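Local coordinates for sporozoite surface protein 2 (Plasmodium vivax, PDB 4HQO) that probably serves as the sporozoite's surface adhesion receptor for gliding motility, binding ligands outside the cell through a metal-containing VWA domain and a TSR domain, at residues K114-R119 and K151-R156; P221-S226 and G232-S237. The protein carries 4 engineered substitutions. One frame throughout, in Å; residues are numbered along the deposited sequence.

Contact 1 (K114-R119 and K151-R156). Engineered in segment 151-156: Arg156 (natural residue Ser).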
loop_
_atom_site.group_PDB
_atom_site.type_symbol
_atom_site.label_atom_id
_atom_site.label_comp_id
_atom_site.label_asym_id
_atom_site.label_seq_id
_atom_site.Cartn_x
_atom_site.Cartn_y
_atom_site.Cartn_z
ATOM N N LYS A 114 -5.580 -11.932 1.356
ATOM C CA LYS A 114 -4.799 -12.763 0.445
ATOM C C LYS A 114 -3.620 -11.982 -0.170
ATOM O O LYS A 114 -2.542 -12.533 -0.379
ATOM C CB LYS A 114 -5.722 -13.291 -0.651
ATOM C CG LYS A 114 -5.297 -14.580 -1.313
ATOM C CD LYS A 114 -6.392 -15.040 -2.282
ATOM C CE LYS A 114 -7.761 -15.096 -1.593
ATOM N NZ LYS A 114 -8.868 -15.482 -2.517
ATOM N N HIS A 115 -3.832 -10.701 -0.457
ATOM C CA HIS A 115 -2.749 -9.864 -0.982
ATOM C C HIS A 115 -1.608 -9.794 0.015
ATOM O O HIS A 115 -0.443 -10.010 -0.339
ATOM C CB HIS A 115 -3.244 -8.448 -1.287
ATOM C CG HIS A 115 -3.867 -8.300 -2.643
ATOM N ND1 HIS A 115 -5.114 -8.804 -2.949
ATOM C CD2 HIS A 115 -3.415 -7.697 -3.765
ATOM C CE1 HIS A 115 -5.399 -8.518 -4.207
ATOM N NE2 HIS A 115 -4.385 -7.847 -4.728
ATOM N N LEU A 116 -1.950 -9.497 1.267
ATOM C CA LEU A 116 -0.951 -9.397 2.322
ATOM C C LEU A 116 -0.287 -10.742 2.552
ATOM O O LEU A 116 0.930 -10.813 2.715
ATOM C CB LEU A 116 -1.574 -8.893 3.625
ATOM C CG LEU A 116 -2.403 -7.618 3.502
ATOM C CD1 LEU A 116 -2.957 -7.235 4.858
ATOM C CD2 LEU A 116 -1.586 -6.483 2.901
ATOM N N ASN A 117 -1.089 -11.808 2.560
ATOM C CA ASN A 117 -0.556 -13.147 2.785
ATOM C C ASN A 117 0.439 -13.553 1.708
ATOM O O ASN A 117 1.467 -14.139 2.002
ATOM C CB ASN A 117 -1.679 -14.187 2.879
ATOM C CG ASN A 117 -2.455 -14.091 4.184
ATOM O OD1 ASN A 117 -1.995 -13.480 5.152
ATOM N ND2 ASN A 117 -3.635 -14.702 4.219
ATOM N N ASP A 118 0.127 -13.226 0.459
ATOM C CA ASP A 118 0.968 -13.616 -0.665
ATOM C C ASP A 118 2.051 -12.587 -0.932
ATOM O O ASP A 118 2.845 -12.757 -1.850
ATOM C CB ASP A 118 0.128 -13.787 -1.933
ATOM C CG ASP A 118 -0.770 -15.005 -1.882
ATOM O OD1 ASP A 118 -0.362 -16.030 -1.296
ATOM O OD2 ASP A 118 -1.883 -14.937 -2.439
ATOM N N ARG A 119 2.064 -11.518 -0.140
ATOM C CA ARG A 119 3.008 -10.427 -0.330
ATOM C C ARG A 119 2.911 -9.839 -1.748
ATOM O O ARG A 119 3.921 -9.603 -2.407
ATOM C CB ARG A 119 4.434 -10.894 -0.005
ATOM C CG ARG A 119 4.528 -11.637 1.335
ATOM C CD ARG A 119 5.921 -12.175 1.586
ATOM N NE ARG A 119 6.900 -11.093 1.651
ATOM C CZ ARG A 119 7.236 -10.450 2.767
ATOM N NH1 ARG A 119 6.675 -10.783 3.923
ATOM N NH2 ARG A 119 8.134 -9.474 2.723
ATOM N N LYS A 151 -7.202 -4.671 10.197
ATOM C CA LYS A 151 -6.763 -3.562 11.026
ATOM C C LYS A 151 -5.583 -3.944 11.902
ATOM O O LYS A 151 -4.680 -3.133 12.115
ATOM C CB LYS A 151 -7.925 -3.052 11.879
ATOM C CG LYS A 151 -9.094 -2.521 11.026
ATOM C CD LYS A 151 -10.178 -1.916 11.907
ATOM C CE LYS A 151 -11.421 -1.545 11.114
ATOM N NZ LYS A 151 -12.428 -0.863 11.990
ATOM N N GLN A 152 -5.585 -5.184 12.391
ATOM C CA GLN A 152 -4.506 -5.688 13.234
ATOM C C GLN A 152 -3.197 -5.809 12.468
ATOM O O GLN A 152 -2.126 -5.888 13.066
ATOM C CB GLN A 152 -4.869 -7.050 13.841
ATOM C CG GLN A 152 -5.699 -6.970 15.111
ATOM C CD GLN A 152 -6.173 -8.337 15.589
ATOM O OE1 GLN A 152 -6.046 -9.340 14.879
ATOM N NE2 GLN A 152 -6.722 -8.381 16.799
ATOM N N ARG A 153 -3.288 -5.840 11.144
ATOM C CA ARG A 153 -2.100 -5.915 10.303
ATOM C C ARG A 153 -1.768 -4.547 9.727
ATOM O O ARG A 153 -1.155 -4.467 8.667
ATOM C CB ARG A 153 -2.325 -6.883 9.140
ATOM C CG ARG A 153 -2.820 -8.247 9.536
ATOM C CD ARG A 153 -3.149 -9.058 8.296
ATOM N NE ARG A 153 -1.942 -9.623 7.704
ATOM C CZ ARG A 153 -1.933 -10.658 6.875
ATOM N NH1 ARG A 153 -3.072 -11.242 6.526
ATOM N NH2 ARG A 153 -0.784 -11.108 6.395
ATOM N N ASN A 154 -2.226 -3.487 10.390
ATOM C CA ASN A 154 -1.941 -2.106 9.963
ATOM C C ASN A 154 -2.624 -1.643 8.659
ATOM O O ASN A 154 -2.161 -0.715 7.994
ATOM C CB ASN A 154 -0.425 -1.870 9.885
ATOM C CG ASN A 154 -0.047 -0.429 10.128
ATOM O OD1 ASN A 154 -0.634 0.243 10.977
ATOM N ND2 ASN A 154 0.931 0.061 9.374
ATOM N N VAL A 155 -3.723 -2.285 8.291
ATOM C CA VAL A 155 -4.506 -1.831 7.146
ATOM C C VAL A 155 -5.475 -0.747 7.620
ATOM O O VAL A 155 -6.126 -0.910 8.648
ATOM C CB VAL A 155 -5.299 -3.000 6.498
ATOM C CG1 VAL A 155 -6.073 -2.522 5.287
ATOM C CG2 VAL A 155 -4.364 -4.148 6.107
ATOM N N ARG A 156 -5.565 0.361 6.886
ATOM C CA ARG A 156 -6.556 1.393 7.200
ATOM C C ARG A 156 -7.858 1.067 6.486
ATOM O O ARG A 156 -7.834 0.586 5.359
ATOM C CB ARG A 156 -6.063 2.781 6.774
ATOM C CG ARG A 156 -4.839 3.273 7.539
ATOM C CD ARG A 156 -3.545 2.959 6.796
ATOM N NE ARG A 156 -2.362 3.422 7.521
ATOM C CZ ARG A 156 -1.896 4.669 7.484
ATOM N NH1 ARG A 156 -2.517 5.595 6.759
ATOM N NH2 ARG A 156 -0.810 4.991 8.176
#
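Leu116 and Val155 make the tight half of this contact: methyl CD1 of Leu116 lies 3.6 Å from CG2 of Val155. Leu116 has CG beside the backbone N (chi1 -51°) and its chain then runs straight out, which carries CD1 over to Val155, just beyond the end of helix 140-152. Branched aliphatic residues suit this place, since both also pack on Leu150 of helix 140-152, while Gln127 and Val129 of strand 126-133 lie beneath; Val155 is buried, at the point where the chain turns into strand 156-161.

The outer half is polar and lies toward solvent. Arg153 runs antiparallel to the Leu116 side chain, laying one face of its guanidinium over it, with CB of Leu116 3.6 Å from NH2 of Arg153. The charged end of Arg153 reaches Asn117, whose OD1 accepts from Arg153 NH1 at 2.8 Å and Arg153 NH2 at 2.9 Å. Neither bond is straight, as expected when two N-H groups converge on one atom. OD1 sits near the guanidinium plane, but the amide plane is turned 36° against it, and both donors approach OD1 from the same face of the amide, NH1 well above that plane and NH2 only tilted from it. Gln113 OE1, one helical turn earlier, also accepts from NH1, so two side-chain amides on helix 105-117 help to fix the guanidinium. Arginine fits here because its long chain covers the leucine while its flat end bonds at the edge.

Both helices stop at this level. Arg119 and Asn154, each with positive phi, occupy the C' positions of Schellman motifs, and asparagine readily adopts that backbone. The arrangement is characteristic of the alpha/beta Rossmann-like fold of VWA domains, in which neighbouring helices pack over parallel strands of a central sheet.

Contact 2 (P221-S226 and G232-S237)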
loop_
_atom_site.group_PDB
_atom_site.type_symbol
_atom_site.label_atom_id
_atom_site.label_comp_id
_atom_site.label_asym_id
_atom_site.label_seq_id
_atom_site.Cartn_x
_atom_site.Cartn_y
_atom_site.Cartn_z
ATOM N N PRO A 221 41.571 -10.769 4.690
ATOM C CA PRO A 221 42.864 -10.465 5.309
ATOM C C PRO A 221 43.701 -9.494 4.483
ATOM O O PRO A 221 43.604 -9.490 3.257
ATOM C CB PRO A 221 43.552 -11.830 5.351
ATOM C CG PRO A 221 42.434 -12.799 5.442
ATOM C CD PRO A 221 41.338 -12.222 4.595
ATOM N N TRP A 222 44.509 -8.682 5.161
ATOM C CA TRP A 222 45.482 -7.821 4.500
ATOM C C TRP A 222 46.403 -8.653 3.623
ATOM O O TRP A 222 46.761 -9.773 3.979
ATOM C CB TRP A 222 46.328 -7.066 5.529
ATOM C CG TRP A 222 45.622 -5.925 6.195
ATOM C CD1 TRP A 222 45.029 -5.933 7.423
ATOM C CD2 TRP A 222 45.441 -4.603 5.670
ATOM N NE1 TRP A 222 44.488 -4.697 7.695
ATOM C CE2 TRP A 222 44.731 -3.864 6.636
ATOM C CE3 TRP A 222 45.816 -3.974 4.476
ATOM C CZ2 TRP A 222 44.380 -2.527 6.444
ATOM C CZ3 TRP A 222 45.469 -2.646 4.289
ATOM C CH2 TRP A 222 44.756 -1.938 5.268
ATOM N N THR A 223 46.782 -8.109 2.473
ATOM C CA THR A 223 47.742 -8.778 1.611
ATOM C C THR A 223 49.148 -8.585 2.175
ATOM O O THR A 223 49.362 -7.755 3.064
ATOM C CB THR A 223 47.698 -8.229 0.165
ATOM O OG1 THR A 223 48.124 -6.861 0.155
ATOM C CG2 THR A 223 46.289 -8.325 -0.408
ATOM N N ALA A 224 50.100 -9.358 1.661
ATOM C CA ALA A 224 51.498 -9.188 2.031
ATOM C C ALA A 224 51.979 -7.826 1.547
ATOM O O ALA A 224 51.410 -7.258 0.612
ATOM C CB ALA A 224 52.343 -10.294 1.419
ATOM N N CYS A 225 53.022 -7.303 2.184
ATOM C CA CYS A 225 53.594 -6.023 1.781
ATOM C C CYS A 225 54.094 -6.097 0.340
ATOM O O CYS A 225 54.572 -7.145 -0.102
ATOM C CB CYS A 225 54.730 -5.614 2.721
ATOM S SG CYS A 225 55.199 -3.868 2.607
ATOM N N SER A 226 53.973 -4.986 -0.387
ATOM C CA SER A 226 54.344 -4.941 -1.804
ATOM C C SER A 226 55.838 -5.160 -2.006
ATOM O O SER A 226 56.271 -5.587 -3.075
ATOM C CB SER A 226 53.914 -3.615 -2.447
ATOM O OG SER A 226 54.466 -2.502 -1.762
ATOM N N GLY A 232 56.653 -0.098 1.735
ATOM C CA GLY A 232 55.771 -0.455 0.640
ATOM C C GLY A 232 54.316 -0.239 1.005
ATOM O O GLY A 232 54.002 0.526 1.920
ATOM N N THR A 233 53.422 -0.909 0.284
ATOM C CA THR A 233 51.991 -0.816 0.557
ATOM C C THR A 233 51.333 -2.185 0.480
ATOM O O THR A 233 51.777 -3.056 -0.265
ATOM C CB THR A 233 51.260 0.117 -0.449
ATOM O OG1 THR A 233 51.382 -0.411 -1.778
ATOM C CG2 THR A 233 51.824 1.532 -0.406
ATOM N N HIS A 234 50.269 -2.371 1.252
ATOM C CA HIS A 234 49.420 -3.547 1.094
ATOM C C HIS A 234 47.952 -3.147 1.204
ATOM O O HIS A 234 47.633 -2.044 1.643
ATOM C CB HIS A 234 49.782 -4.655 2.095
ATOM C CG HIS A 234 49.524 -4.303 3.530
ATOM N ND1 HIS A 234 49.197 -5.249 4.478
ATOM C CD2 HIS A 234 49.559 -3.117 4.183
ATOM C CE1 HIS A 234 49.033 -4.661 5.648
ATOM N NE2 HIS A 234 49.248 -3.366 5.497
ATOM N N SER A 235 47.059 -4.042 0.797
ATOM C CA SER A 235 45.641 -3.715 0.782
ATOM C C SER A 235 44.781 -4.826 1.372
ATOM O O SER A 235 45.262 -5.927 1.632
ATOM C CB SER A 235 45.188 -3.433 -0.653
ATOM O OG SER A 235 45.114 -4.635 -1.399
ATOM N N ARG A 236 43.506 -4.525 1.585
ATOM C CA ARG A 236 42.524 -5.559 1.875
ATOM C C ARG A 236 41.202 -5.251 1.183
ATOM O O ARG A 236 40.817 -4.088 1.043
ATOM C CB ARG A 236 42.336 -5.759 3.382
ATOM C CG ARG A 236 41.922 -4.529 4.160
ATOM C CD ARG A 236 41.689 -4.903 5.613
ATOM N NE ARG A 236 41.190 -3.792 6.417
ATOM C CZ ARG A 236 40.832 -3.903 7.692
ATOM N NH1 ARG A 236 40.920 -5.078 8.301
ATOM N NH2 ARG A 236 40.386 -2.844 8.358
ATOM N N SER A 237 40.521 -6.298 0.732
ATOM C CA SER A 237 39.280 -6.138 -0.016
ATOM C C SER A 237 38.115 -6.850 0.662
ATOM O O SER A 237 38.295 -7.553 1.657
ATOM C CB SER A 237 39.448 -6.658 -1.448
ATOM O OG SER A 237 40.462 -5.945 -2.136
HETATM O O HOH W 1 42.113 -8.590 0.777
#
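Ser226 OG accepts the backbone N-H of Thr233 at 2.8 Å, in an almost straight bond (175°), while Ser226 N donates to Thr233 O. A chi1 of 57° folds OG back over its own backbone, facing the strand; Gly232, lacking a side chain, leaves it room. Thr223 uses a similar pairing: its N donates to Ser235 O at 2.8 Å, and its OG1 accepts from Ser235 N at 3.1 Å. Serine and threonine hydroxyls thus take the strand N-H groups of Thr233 and Ser235, a role that backbone carbonyls play in a regular sheet. His234 ND1 adds a bond in its ring plane to Thr223 O, 2.9 Å away.

Trp222 supplies the broad surface. The His234 ring forms an offset stack on one face of its six-membered ring, with centroids 4.4 Å apart. On the opposite face lies the extended chain of Arg236, whose CD makes a CH-pi contact 3.5 Å from the centroid of the five-membered ring; its guanidinium also has a cation-pi partner in Trp219. This layering of tryptophans and arginine is characteristic of TSR domains. Segment 221-226 flanks strand 232-237, which pairs antiparallel with strand 248-255, and the Cys225-Cys253 disulfide ties the segment to strand 248-255.

Overall arrangement
From the N terminus, strand 7-15 leads into the VWA domain, where contact 1 closes a 31-residue excursion through strand 126-133 and helix 140-152, bringing the ends of two helices together. The chain then leaves along strand 207-215, which pairs with strand 7-15 in a two-stranded ribbon joining the domains. Contact 2 follows in the TSR domain and closes a short loop of five residues, holding the irregular segment 221-226 against strand 232-237. The two contacts are in series, neither nesting nor crossing. Their centres are about 51 Å apart, and each lies wholly within its own domain of this elongated molecule, contact 1 over the central sheet and contact 2 beside a two-stranded one.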